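NADH dehydrogenase, putative (Plasmodium falciparum, PDB 5JWC) probably passes electrons from NADH through bound FAD to ubiquinone, acting as a type II NADH dehydrogenase of the malaria parasite. Local coordinates at residues K30-G35 and K113-I118; L327-I332 and I337-D342; E84-F89 and G98-L103. All blocks are in the same frame, centred on the assembly; numbering follows the deposited sequence.

Interaction 1: residues K30-G35 and K113-I118. With FAD (flavin-adenine dinucleotide), chain C.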
loop_
_atom_site.group_PDB
_atom_site.type_symbol
_atom_site.label_atom_id
_atom_site.label_comp_id
_atom_site.label_asym_id
_atom_site.label_seq_id
_atom_site.Cartn_x
_atom_site.Cartn_y
_atom_site.Cartn_z
ATOM N N LYS A 30 25.070 25.462 -10.849
ATOM C CA LYS A 30 24.284 24.575 -10.021
ATOM C C LYS A 30 22.913 25.173 -9.664
ATOM O O LYS A 30 22.830 26.256 -9.067
ATOM C CB LYS A 30 25.037 24.251 -8.731
ATOM C CG LYS A 30 24.882 22.819 -8.290
ATOM C CD LYS A 30 25.882 22.436 -7.190
ATOM C CE LYS A 30 25.181 21.539 -6.151
ATOM N NZ LYS A 30 25.967 21.301 -4.899
ATOM N N ILE A 31 21.849 24.461 -10.027
ATOM C CA ILE A 31 20.509 24.797 -9.562
ATOM C C ILE A 31 20.057 23.761 -8.538
ATOM O O ILE A 31 20.004 22.566 -8.838
ATOM C CB ILE A 31 19.473 24.829 -10.706
ATOM C CG1 ILE A 31 19.885 25.784 -11.822
ATOM C CG2 ILE A 31 18.107 25.201 -10.154
ATOM C CD1 ILE A 31 19.010 25.670 -13.067
ATOM N N ILE A 32 19.744 24.213 -7.331
ATOM C CA ILE A 32 19.105 23.352 -6.354
ATOM C C ILE A 32 17.604 23.650 -6.331
ATOM O O ILE A 32 17.199 24.802 -6.190
ATOM C CB ILE A 32 19.684 23.535 -4.938
ATOM C CG1 ILE A 32 21.144 23.042 -4.868
ATOM C CG2 ILE A 32 18.831 22.802 -3.923
ATOM C CD1 ILE A 32 21.683 23.005 -3.463
ATOM N N ILE A 33 16.795 22.612 -6.499
ATOM C CA ILE A 33 15.342 22.720 -6.366
ATOM C C ILE A 33 14.921 22.163 -5.012
ATOM O O ILE A 33 15.237 21.009 -4.687
ATOM C CB ILE A 33 14.628 21.932 -7.463
ATOM C CG1 ILE A 33 15.121 22.349 -8.833
ATOM C CG2 ILE A 33 13.092 22.081 -7.350
ATOM C CD1 ILE A 33 14.800 21.296 -9.879
ATOM N N LEU A 34 14.218 22.961 -4.217
ATOM C CA LEU A 34 13.713 22.458 -2.952
ATOM C C LEU A 34 12.255 22.079 -3.132
ATOM O O LEU A 34 11.426 22.943 -3.403
ATOM C CB LEU A 34 13.839 23.486 -1.841
ATOM C CG LEU A 34 15.237 24.023 -1.560
ATOM C CD1 LEU A 34 15.170 24.959 -0.336
ATOM C CD2 LEU A 34 16.213 22.861 -1.336
ATOM N N GLY A 35 11.947 20.795 -2.976
ATOM C CA GLY A 35 10.564 20.330 -3.050
ATOM C C GLY A 35 10.344 19.459 -4.270
ATOM O O GLY A 35 10.834 19.762 -5.381
ATOM N N LYS A 113 25.547 31.612 -0.316
ATOM C CA LYS A 113 25.035 30.759 -1.401
ATOM C C LYS A 113 25.136 29.259 -1.123
ATOM O O LYS A 113 25.562 28.483 -1.973
ATOM C CB LYS A 113 25.768 31.114 -2.694
ATOM C CG LYS A 113 25.555 32.589 -3.062
ATOM C CD LYS A 113 26.210 33.017 -4.366
ATOM C CE LYS A 113 26.239 31.945 -5.409
ATOM N NZ LYS A 113 27.083 32.401 -6.559
ATOM N N TYR A 114 24.747 28.864 0.080
ATOM C CA TYR A 114 24.582 27.458 0.409
ATOM C C TYR A 114 23.365 27.245 1.298
ATOM O O TYR A 114 22.799 28.199 1.845
ATOM C CB TYR A 114 25.849 26.894 1.090
ATOM C CG TYR A 114 26.062 27.352 2.512
ATOM C CD1 TYR A 114 26.854 28.464 2.797
ATOM C CD2 TYR A 114 25.499 26.662 3.573
ATOM C CE1 TYR A 114 27.052 28.884 4.114
ATOM C CE2 TYR A 114 25.689 27.070 4.885
ATOM C CZ TYR A 114 26.468 28.178 5.149
ATOM O OH TYR A 114 26.642 28.573 6.460
ATOM N N ILE A 115 22.967 25.983 1.443
ATOM C CA ILE A 115 21.875 25.610 2.332
ATOM C C ILE A 115 22.341 24.547 3.321
ATOM O O ILE A 115 23.258 23.787 3.031
ATOM C CB ILE A 115 20.648 25.043 1.560
ATOM C CG1 ILE A 115 21.054 23.813 0.736
ATOM C CG2 ILE A 115 20.010 26.113 0.672
ATOM C CD1 ILE A 115 19.886 23.094 0.055
ATOM N N ASN A 116 21.702 24.504 4.483
ATOM C CA ASN A 116 21.817 23.373 5.391
ATOM C C ASN A 116 20.602 22.456 5.310
ATOM O O ASN A 116 19.457 22.922 5.372
ATOM C CB ASN A 116 21.977 23.841 6.835
ATOM C CG ASN A 116 23.377 24.327 7.140
ATOM O OD1 ASN A 116 24.323 24.034 6.408
ATOM N ND2 ASN A 116 23.517 25.066 8.233
ATOM N N CYS A 117 20.857 21.155 5.189
ATOM C CA CYS A 117 19.798 20.146 5.187
ATOM C C CYS A 117 20.033 19.105 6.276
ATOM O O CYS A 117 21.129 19.010 6.822
ATOM C CB CYS A 117 19.725 19.446 3.830
ATOM S SG CYS A 117 19.515 20.556 2.423
ATOM N N ILE A 118 19.011 18.312 6.579
ATOM C CA ILE A 118 19.198 17.120 7.398
ATOM C C ILE A 118 18.639 15.889 6.692
ATOM O O ILE A 118 17.718 16.002 5.875
ATOM C CB ILE A 118 18.511 17.227 8.773
ATOM C CG1 ILE A 118 17.034 17.597 8.604
ATOM C CG2 ILE A 118 19.225 18.225 9.637
ATOM C CD1 ILE A 118 16.237 17.513 9.878
HETATM P PA FAD C . 3.598 20.814 -2.965
HETATM O O1A FAD C . 2.848 20.461 -1.714
HETATM O O2A FAD C . 3.011 20.242 -4.206
HETATM O O5B FAD C . 5.143 20.380 -2.832
HETATM C C5B FAD C . 5.949 20.815 -1.761
HETATM C C4B FAD C . 7.163 19.900 -1.741
HETATM O O4B FAD C . 8.136 20.437 -0.867
HETATM C C3B FAD C . 6.805 18.506 -1.219
HETATM O O3B FAD C . 7.505 17.549 -1.985
HETATM C C2B FAD C . 7.385 18.496 0.178
HETATM O O2B FAD C . 7.766 17.193 0.554
HETATM C C1B FAD C . 8.598 19.394 -0.038
HETATM N N9A FAD C . 9.147 20.007 1.174
HETATM C C8A FAD C . 8.468 20.452 2.283
HETATM N N7A FAD C . 9.382 20.964 3.146
HETATM C C5A FAD C . 10.614 20.853 2.603
HETATM C C6A FAD C . 11.870 21.216 3.065
HETATM N N6A FAD C . 11.999 21.864 4.222
HETATM N N1A FAD C . 12.967 20.983 2.266
HETATM C C2A FAD C . 12.812 20.392 1.026
HETATM N N3A FAD C . 11.557 20.029 0.575
HETATM C C4A FAD C . 10.480 20.252 1.361
HETATM N N1 FAD C . -4.815 22.479 -6.998
HETATM C C2 FAD C . -5.441 22.637 -8.204
HETATM O O2 FAD C . -5.046 23.501 -8.978
HETATM N N3 FAD C . -6.502 21.822 -8.566
HETATM C C4 FAD C . -6.952 20.831 -7.735
HETATM O O4 FAD C . -7.896 20.113 -8.094
HETATM C C4X FAD C . -6.316 20.652 -6.512
HETATM N N5 FAD C . -6.732 19.669 -5.641
HETATM C C5X FAD C . -6.078 19.510 -4.425
HETATM C C6 FAD C . -6.478 18.510 -3.558
HETATM C C7 FAD C . -5.845 18.328 -2.333
HETATM C C7M FAD C . -6.326 17.229 -1.415
HETATM C C8 FAD C . -4.783 19.149 -1.978
HETATM C C8M FAD C . -4.086 18.974 -0.661
HETATM C C9 FAD C . -4.374 20.158 -2.853
HETATM C C9A FAD C . -5.014 20.335 -4.077
HETATM N N10 FAD C . -4.610 21.328 -4.954
HETATM C C10 FAD C . -5.247 21.479 -6.157
HETATM C "C1'" FAD C . -3.504 22.277 -4.597
HETATM C "C2'" FAD C . -2.114 21.839 -4.978
HETATM O "O2'" FAD C . -1.859 20.588 -4.401
HETATM C "C3'" FAD C . -1.145 22.836 -4.368
HETATM O "O3'" FAD C . -1.471 24.152 -4.750
HETATM C "C4'" FAD C . 0.238 22.451 -4.865
HETATM O "O4'" FAD C . 0.594 21.285 -4.168
HETATM C "C5'" FAD C . 1.275 23.540 -4.638
HETATM O "O5'" FAD C . 2.486 23.091 -5.211
HETATM P P FAD C . 3.870 23.298 -4.412
HETATM O O1P FAD C . 5.014 22.827 -5.281
HETATM O O2P FAD C . 3.926 24.747 -4.015
HETATM O O3P FAD C . 3.701 22.422 -3.059
#
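One methyl carbon, CD1 of I115, takes part in every close pair of this contact and meets two side chains of strand 30-34 at once. It lies 4.0 Å from I32 CD1 and 3.9 Å from L34 CD2. The I32 and I115 branches meet end on, while L34 runs alongside I115 with its tip heading the other way. I115 sets its CG1 between its own backbone N and carbonyl carbon (chi1 58°), and from there the extended branch carries CD1 to both neighbours. The two strands are not paired, since the CA atoms of I32 and I115 are 9.4 Å apart. Strand 30-34 is a central parallel strand of the FAD-binding Rossmann-type domain. Strand 114-118 is the middle strand of the antiparallel run 99-109, 114-118, 124-128, and it starts at a G1 beta bulge in which K113 and Y114 face F109. L127 and I57 pack on both I32 and I115 and extend the apolar cluster. Just beyond L34 the strand ends at G35, which probably opens the GxGxxG turn. With no side chain there, G35 CA comes to 3.3 Å from the ribose oxygen O4B of FAD. The contact itself is methyl against methyl in a buried layer. It therefore depends on shape and on exclusion of water, not on directed bonds.

Interaction 2: residues L327-I332 and I337-D342. With FAD (flavin-adenine dinucleotide), chain C.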
loop_
_atom_site.group_PDB
_atom_site.type_symbol
_atom_site.label_atom_id
_atom_site.label_comp_id
_atom_site.label_asym_id
_atom_site.label_seq_id
_atom_site.Cartn_x
_atom_site.Cartn_y
_atom_site.Cartn_z
ATOM N N LEU A 327 9.578 36.233 -10.194
ATOM C CA LEU A 327 9.583 35.146 -9.208
ATOM C C LEU A 327 10.866 35.114 -8.388
ATOM O O LEU A 327 11.140 34.123 -7.707
ATOM C CB LEU A 327 9.339 33.772 -9.871
ATOM C CG LEU A 327 8.056 33.643 -10.683
ATOM C CD1 LEU A 327 7.810 32.212 -11.174
ATOM C CD2 LEU A 327 6.876 34.123 -9.849
ATOM N N ARG A 328 11.635 36.204 -8.442
ATOM C CA ARG A 328 12.844 36.329 -7.621
ATOM C C ARG A 328 12.502 36.757 -6.209
ATOM O O ARG A 328 11.753 37.704 -6.016
ATOM C CB ARG A 328 13.827 37.334 -8.251
ATOM C CG ARG A 328 14.277 36.906 -9.639
ATOM C CD ARG A 328 15.124 37.947 -10.348
ATOM N NE ARG A 328 14.437 39.231 -10.424
ATOM C CZ ARG A 328 14.965 40.325 -10.953
ATOM N NH1 ARG A 328 14.262 41.451 -10.977
ATOM N NH2 ARG A 328 16.187 40.292 -11.465
ATOM N N VAL A 329 13.042 36.055 -5.219
ATOM C CA VAL A 329 12.839 36.427 -3.832
ATOM C C VAL A 329 13.365 37.841 -3.580
ATOM O O VAL A 329 14.466 38.175 -4.005
ATOM C CB VAL A 329 13.531 35.445 -2.884
ATOM C CG1 VAL A 329 13.457 35.949 -1.438
ATOM C CG2 VAL A 329 12.891 34.039 -3.014
ATOM N N ILE A 330 12.565 38.666 -2.911
ATOM C CA ILE A 330 12.882 40.082 -2.707
ATOM C C ILE A 330 13.812 40.268 -1.498
ATOM O O ILE A 330 13.596 39.669 -0.448
ATOM C CB ILE A 330 11.582 40.909 -2.508
ATOM C CG1 ILE A 330 10.729 40.897 -3.788
ATOM C CG2 ILE A 330 11.894 42.346 -2.071
ATOM C CD1 ILE A 330 9.325 41.506 -3.619
ATOM N N GLY A 331 14.852 41.086 -1.654
ATOM C CA GLY A 331 15.791 41.331 -0.572
ATOM C C GLY A 331 17.035 40.457 -0.654
ATOM O O GLY A 331 17.730 40.260 0.345
ATOM N N ILE A 332 17.301 39.919 -1.842
ATOM C CA ILE A 332 18.486 39.101 -2.083
ATOM C C ILE A 332 19.353 39.788 -3.129
ATOM O O ILE A 332 19.046 39.737 -4.326
ATOM C CB ILE A 332 18.151 37.658 -2.581
ATOM C CG1 ILE A 332 17.006 37.011 -1.779
ATOM C CG2 ILE A 332 19.409 36.793 -2.571
ATOM C CD1 ILE A 332 17.312 36.747 -0.294
ATOM N N ILE A 337 17.994 33.603 -5.813
ATOM C CA ILE A 337 16.975 32.764 -5.195
ATOM C C ILE A 337 15.585 33.057 -5.789
ATOM O O ILE A 337 15.174 34.218 -5.877
ATOM C CB ILE A 337 16.952 32.956 -3.671
ATOM C CG1 ILE A 337 18.355 32.715 -3.094
ATOM C CG2 ILE A 337 15.923 32.013 -2.993
ATOM C CD1 ILE A 337 18.407 32.774 -1.595
ATOM N N TYR A 338 14.887 32.002 -6.220
ATOM C CA TYR A 338 13.532 32.096 -6.762
ATOM C C TYR A 338 12.592 31.277 -5.877
ATOM O O TYR A 338 13.032 30.384 -5.150
ATOM C CB TYR A 338 13.453 31.566 -8.199
ATOM C CG TYR A 338 14.193 32.376 -9.240
ATOM C CD1 TYR A 338 13.506 33.196 -10.120
ATOM C CD2 TYR A 338 15.584 32.293 -9.362
ATOM C CE1 TYR A 338 14.162 33.924 -11.083
ATOM C CE2 TYR A 338 16.264 33.033 -10.334
ATOM C CZ TYR A 338 15.540 33.847 -11.183
ATOM O OH TYR A 338 16.156 34.588 -12.146
ATOM N N ALA A 339 11.302 31.589 -5.912
ATOM C CA ALA A 339 10.321 30.767 -5.203
ATOM C C ALA A 339 9.074 30.645 -6.051
ATOM O O ALA A 339 8.699 31.600 -6.746
ATOM C CB ALA A 339 9.998 31.342 -3.852
ATOM N N ILE A 340 8.449 29.472 -6.020
ATOM C CA ILE A 340 7.259 29.215 -6.835
ATOM C C ILE A 340 6.254 28.404 -6.031
ATOM O O ILE A 340 6.621 27.762 -5.040
ATOM C CB ILE A 340 7.603 28.445 -8.129
ATOM C CG1 ILE A 340 8.190 27.070 -7.798
ATOM C CG2 ILE A 340 8.580 29.226 -8.996
ATOM C CD1 ILE A 340 8.618 26.280 -9.076
ATOM N N GLY A 341 4.989 28.417 -6.439
ATOM C CA GLY A 341 4.001 27.593 -5.750
ATOM C C GLY A 341 3.428 28.213 -4.489
ATOM O O GLY A 341 3.417 29.437 -4.335
ATOM N N ASP A 342 2.960 27.361 -3.577
ATOM C CA ASP A 342 2.213 27.799 -2.383
ATOM C C ASP A 342 3.044 28.521 -1.322
ATOM O O ASP A 342 2.487 29.118 -0.397
ATOM C CB ASP A 342 1.576 26.599 -1.693
ATOM C CG ASP A 342 0.377 26.042 -2.438
ATOM O OD1 ASP A 342 0.033 26.536 -3.533
ATOM O OD2 ASP A 342 -0.206 25.066 -1.915
HETATM P PA FAD C . 3.598 20.814 -2.965
HETATM O O1A FAD C . 2.848 20.461 -1.714
HETATM O O2A FAD C . 3.011 20.242 -4.206
HETATM O O5B FAD C . 5.143 20.380 -2.832
HETATM C C5B FAD C . 5.949 20.815 -1.761
HETATM C C4B FAD C . 7.163 19.900 -1.741
HETATM O O4B FAD C . 8.136 20.437 -0.867
HETATM C C3B FAD C . 6.805 18.506 -1.219
HETATM O O3B FAD C . 7.505 17.549 -1.985
HETATM C C2B FAD C . 7.385 18.496 0.178
HETATM O O2B FAD C . 7.766 17.193 0.554
HETATM C C1B FAD C . 8.598 19.394 -0.038
HETATM N N9A FAD C . 9.147 20.007 1.174
HETATM C C8A FAD C . 8.468 20.452 2.283
HETATM N N7A FAD C . 9.382 20.964 3.146
HETATM C C5A FAD C . 10.614 20.853 2.603
HETATM C C6A FAD C . 11.870 21.216 3.065
HETATM N N6A FAD C . 11.999 21.864 4.222
HETATM N N1A FAD C . 12.967 20.983 2.266
HETATM C C2A FAD C . 12.812 20.392 1.026
HETATM N N3A FAD C . 11.557 20.029 0.575
HETATM C C4A FAD C . 10.480 20.252 1.361
HETATM N N1 FAD C . -4.815 22.479 -6.998
HETATM C C2 FAD C . -5.441 22.637 -8.204
HETATM O O2 FAD C . -5.046 23.501 -8.978
HETATM N N3 FAD C . -6.502 21.822 -8.566
HETATM C C4 FAD C . -6.952 20.831 -7.735
HETATM O O4 FAD C . -7.896 20.113 -8.094
HETATM C C4X FAD C . -6.316 20.652 -6.512
HETATM N N5 FAD C . -6.732 19.669 -5.641
HETATM C C5X FAD C . -6.078 19.510 -4.425
HETATM C C6 FAD C . -6.478 18.510 -3.558
HETATM C C7 FAD C . -5.845 18.328 -2.333
HETATM C C7M FAD C . -6.326 17.229 -1.415
HETATM C C8 FAD C . -4.783 19.149 -1.978
HETATM C C8M FAD C . -4.086 18.974 -0.661
HETATM C C9 FAD C . -4.374 20.158 -2.853
HETATM C C9A FAD C . -5.014 20.335 -4.077
HETATM N N10 FAD C . -4.610 21.328 -4.954
HETATM C C10 FAD C . -5.247 21.479 -6.157
HETATM C "C1'" FAD C . -3.504 22.277 -4.597
HETATM C "C2'" FAD C . -2.114 21.839 -4.978
HETATM O "O2'" FAD C . -1.859 20.588 -4.401
HETATM C "C3'" FAD C . -1.145 22.836 -4.368
HETATM O "O3'" FAD C . -1.471 24.152 -4.750
HETATM C "C4'" FAD C . 0.238 22.451 -4.865
HETATM O "O4'" FAD C . 0.594 21.285 -4.168
HETATM C "C5'" FAD C . 1.275 23.540 -4.638
HETATM O "O5'" FAD C . 2.486 23.091 -5.211
HETATM P P FAD C . 3.870 23.298 -4.412
HETATM O O1P FAD C . 5.014 22.827 -5.281
HETATM O O2P FAD C . 3.926 24.747 -4.015
HETATM O O3P FAD C . 3.701 22.422 -3.059
HETATM O O HOH W 1 16.423 36.481 -5.495
#
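The edge strand 337-339 of the FAD-domain sheet is bridged here by the loop 327-332, through a single antiparallel, non-hydrogen-bonded pair of R328 and Y338. Their CA atoms are 4.4 Å apart. A backbone hydrogen bond lies on either side of the pair. A339 N donates to L327 O at 3.1 Å. V329 N donates to I337 O at 2.9 Å. I337 O also takes a bond from water 1, which donates to V329 O as well and ties the two carbonyls together. Beside the bridge, the R328 and Y338 side chains run the same way. R328 CG lies only 3.3 Å from Y338 CE1, and the guanidinium and ring planes are 37° apart. The charged end of R328 pairs with D324. F438 meets the Y338 ring edge-to-face. Among the apolar side chains, V329 CG2 packs on I337 CG2 at 3.6 Å and also touches the A339 methyl. L327 CD1 meets I340 CG2 at 3.8 Å, where helix 424-440 also packs. Past the strand the chain continues through I340 to G341 and D342, consistent with the Gly-Asp FAD motif of this flavoprotein family. D342 N donates to the phosphate oxygen O2P of FAD at 2.8 Å. The ribityl hydroxyl O3' donates to D342 OD1. One residue thus grips the cofactor twice, as donor through its amide and as acceptor through its carboxylate. The loop is joined to the strand mainly through backbone atoms, and this pairing probably helps to place D342 beside FAD.

Interaction 3: residues E84-F89 and G98-L103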
loop_
_atom_site.group_PDB
_atom_site.type_symbol
_atom_site.label_atom_id
_atom_site.label_comp_id
_atom_site.label_asym_id
_atom_site.label_seq_id
_atom_site.Cartn_x
_atom_site.Cartn_y
_atom_site.Cartn_z
ATOM N N GLU A 84 4.455 9.854 -8.747
ATOM C CA GLU A 84 5.555 9.617 -9.683
ATOM C C GLU A 84 6.849 9.560 -8.881
ATOM O O GLU A 84 7.095 10.430 -8.045
ATOM C CB GLU A 84 5.672 10.727 -10.737
ATOM C CG GLU A 84 4.413 11.025 -11.526
ATOM C CD GLU A 84 4.092 9.947 -12.552
ATOM O OE1 GLU A 84 3.096 10.096 -13.295
ATOM O OE2 GLU A 84 4.836 8.954 -12.619
ATOM N N SER A 85 7.681 8.555 -9.125
ATOM C CA SER A 85 8.995 8.507 -8.486
ATOM C C SER A 85 9.948 9.499 -9.147
ATOM O O SER A 85 10.130 9.474 -10.357
ATOM C CB SER A 85 9.584 7.096 -8.569
ATOM O OG SER A 85 8.928 6.219 -7.667
ATOM N N ILE A 86 10.565 10.357 -8.351
ATOM C CA ILE A 86 11.449 11.379 -8.898
ATOM C C ILE A 86 12.571 10.787 -9.757
ATOM O O ILE A 86 12.847 11.279 -10.852
ATOM C CB ILE A 86 12.075 12.214 -7.790
ATOM C CG1 ILE A 86 10.981 12.905 -6.966
ATOM C CG2 ILE A 86 13.011 13.269 -8.399
ATOM C CD1 ILE A 86 10.066 13.787 -7.788
ATOM N N ARG A 87 13.198 9.712 -9.283
ATOM C CA ARG A 87 14.357 9.166 -10.011
ATOM C C ARG A 87 14.028 8.685 -11.417
ATOM O O ARG A 87 14.919 8.595 -12.257
ATOM C CB ARG A 87 15.026 8.041 -9.212
ATOM C CG ARG A 87 15.663 8.574 -7.966
ATOM C CD ARG A 87 16.595 7.588 -7.296
ATOM N NE ARG A 87 17.163 8.189 -6.094
ATOM C CZ ARG A 87 18.180 9.056 -6.092
ATOM N NH1 ARG A 87 18.759 9.437 -7.236
ATOM N NH2 ARG A 87 18.620 9.547 -4.944
ATOM N N ASN A 88 12.757 8.408 -11.697
ATOM C CA ASN A 88 12.358 8.018 -13.057
ATOM C C ASN A 88 12.493 9.126 -14.082
ATOM O O ASN A 88 12.398 8.872 -15.281
ATOM C CB ASN A 88 10.898 7.548 -13.087
ATOM C CG ASN A 88 10.718 6.160 -12.545
ATOM O OD1 ASN A 88 11.684 5.412 -12.394
ATOM N ND2 ASN A 88 9.473 5.800 -12.240
ATOM N N PHE A 89 12.680 10.360 -13.623
ATOM C CA PHE A 89 12.683 11.502 -14.535
ATOM C C PHE A 89 14.008 12.249 -14.490
ATOM O O PHE A 89 14.072 13.418 -14.862
ATOM C CB PHE A 89 11.517 12.460 -14.192
ATOM C CG PHE A 89 10.171 11.788 -14.215
ATOM C CD1 PHE A 89 9.364 11.853 -15.345
ATOM C CD2 PHE A 89 9.737 11.059 -13.127
ATOM C CE1 PHE A 89 8.126 11.208 -15.370
ATOM C CE2 PHE A 89 8.496 10.405 -13.142
ATOM C CZ PHE A 89 7.692 10.482 -14.270
ATOM N N GLY A 98 19.893 14.732 -14.183
ATOM C CA GLY A 98 19.773 15.490 -12.960
ATOM C C GLY A 98 20.052 14.574 -11.790
ATOM O O GLY A 98 20.251 13.368 -11.965
ATOM N N ASN A 99 20.045 15.150 -10.596
ATOM C CA ASN A 99 20.286 14.416 -9.369
ATOM C C ASN A 99 19.162 14.633 -8.368
ATOM O O ASN A 99 18.453 15.641 -8.428
ATOM C CB ASN A 99 21.608 14.873 -8.758
ATOM C CG ASN A 99 22.762 14.722 -9.730
ATOM O OD1 ASN A 99 23.344 13.647 -9.852
ATOM N ND2 ASN A 99 23.064 15.798 -10.463
ATOM N N TYR A 100 19.013 13.702 -7.440
ATOM C CA TYR A 100 18.034 13.852 -6.381
ATOM C C TYR A 100 18.634 13.401 -5.055
ATOM O O TYR A 100 19.309 12.386 -4.997
ATOM C CB TYR A 100 16.748 13.054 -6.677
ATOM C CG TYR A 100 15.893 12.907 -5.425
ATOM C CD1 TYR A 100 15.178 13.986 -4.905
ATOM C CD2 TYR A 100 15.865 11.710 -4.722
ATOM C CE1 TYR A 100 14.425 13.863 -3.736
ATOM C CE2 TYR A 100 15.132 11.577 -3.570
ATOM C CZ TYR A 100 14.414 12.649 -3.072
ATOM O OH TYR A 100 13.686 12.479 -1.908
ATOM N N LEU A 101 18.350 14.137 -3.988
ATOM C CA LEU A 101 18.830 13.791 -2.657
ATOM C C LEU A 101 17.662 13.809 -1.681
ATOM O O LEU A 101 16.895 14.774 -1.655
ATOM C CB LEU A 101 19.916 14.775 -2.185
ATOM C CG LEU A 101 21.257 14.710 -2.903
ATOM C CD1 LEU A 101 22.191 15.789 -2.363
ATOM C CD2 LEU A 101 21.878 13.304 -2.753
ATOM N N GLN A 102 17.509 12.752 -0.888
ATOM C CA GLN A 102 16.415 12.724 0.069
ATOM C C GLN A 102 16.806 13.434 1.349
ATOM O O GLN A 102 17.283 12.820 2.304
ATOM C CB GLN A 102 15.974 11.301 0.371
ATOM C CG GLN A 102 14.703 11.266 1.199
ATOM C CD GLN A 102 14.070 9.896 1.229
ATOM O OE1 GLN A 102 12.874 9.748 0.966
ATOM N NE2 GLN A 102 14.861 8.886 1.550
ATOM N N LEU A 103 16.589 14.740 1.361
ATOM C CA LEU A 103 16.965 15.565 2.486
ATOM C C LEU A 103 15.872 16.589 2.735
ATOM O O LEU A 103 15.147 16.960 1.808
ATOM C CB LEU A 103 18.286 16.275 2.203
ATOM C CG LEU A 103 19.537 15.433 1.971
ATOM C CD1 LEU A 103 20.636 16.319 1.412
ATOM C CD2 LEU A 103 19.966 14.780 3.282
HETATM O O HOH W 2 20.855 11.532 -7.730
#
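At the interface with the second subunit, R87 reaches from the 3-10 turn 86-88 to Y100 on strand 99-109. R87 NH2 donates to Y100 O at 2.9 Å, but the bond is bent (N-H...O angle 128°) and weak. Y100 CD2 lies over one face of the guanidinium, 3.4 Å above its plane and off-centre, near the edge of the group. The ring and guanidinium planes are 70° apart, so this is not a parallel stack. R87 gets there on an extended chain, straight from CG to NE. Water 2 lies at the guanidinium edge, in its plane. It accepts from R87 NH1 at 3.0 Å and from Y100 N at 2.9 Å. NE makes a salt bridge to E173 of the second subunit, so all three guanidinium nitrogens have partners. Strand 99-109 belongs to the sheet of the Rossmann-type FAD domain. Its first residues pair with strand 53-57, through N99 with V54 and L56. Segment 84-89 begins in strand 83-85, which pairs with 62-64, and then turns through the 3-10 residues 86-88. N88 N to S85 O and F89 N to I86 O are the hydrogen bonds of that turn. The second half of the contact is apolar. I86 CG2 rests 4.1 Å from Y100 CB, with the two side chains roughly perpendicular. The far end of I86 leads off toward F41 and L44 of helix 38-46. Y100 has its ring anti to the backbone N (chi1 165°), which turns it toward I86 and R87. Its hydroxyl is hydrogen-bonded to S58 O.

All three contacts reach the same sheet of the FAD domain. Interactions 1 and 2 both touch FAD. Interaction 1 ends at the adenosine ribose, and interaction 2 ends at a phosphate and the ribityl chain. Their centres are 14 Å apart and their nearest atoms about 6 Å. Interaction 3 is nested in the chain loop closed by interaction 1, and the two touch: C117 CB lies 3.8 Å from L103 CB, where strands 114-118 and 99-109 are neighbours. Interaction 3 faces the second subunit, and its I86 side chain comes within about 7 Å of FAD. Interactions 2 and 3 are farther apart, with centres 22 Å and nearest atoms about 13 Å apart.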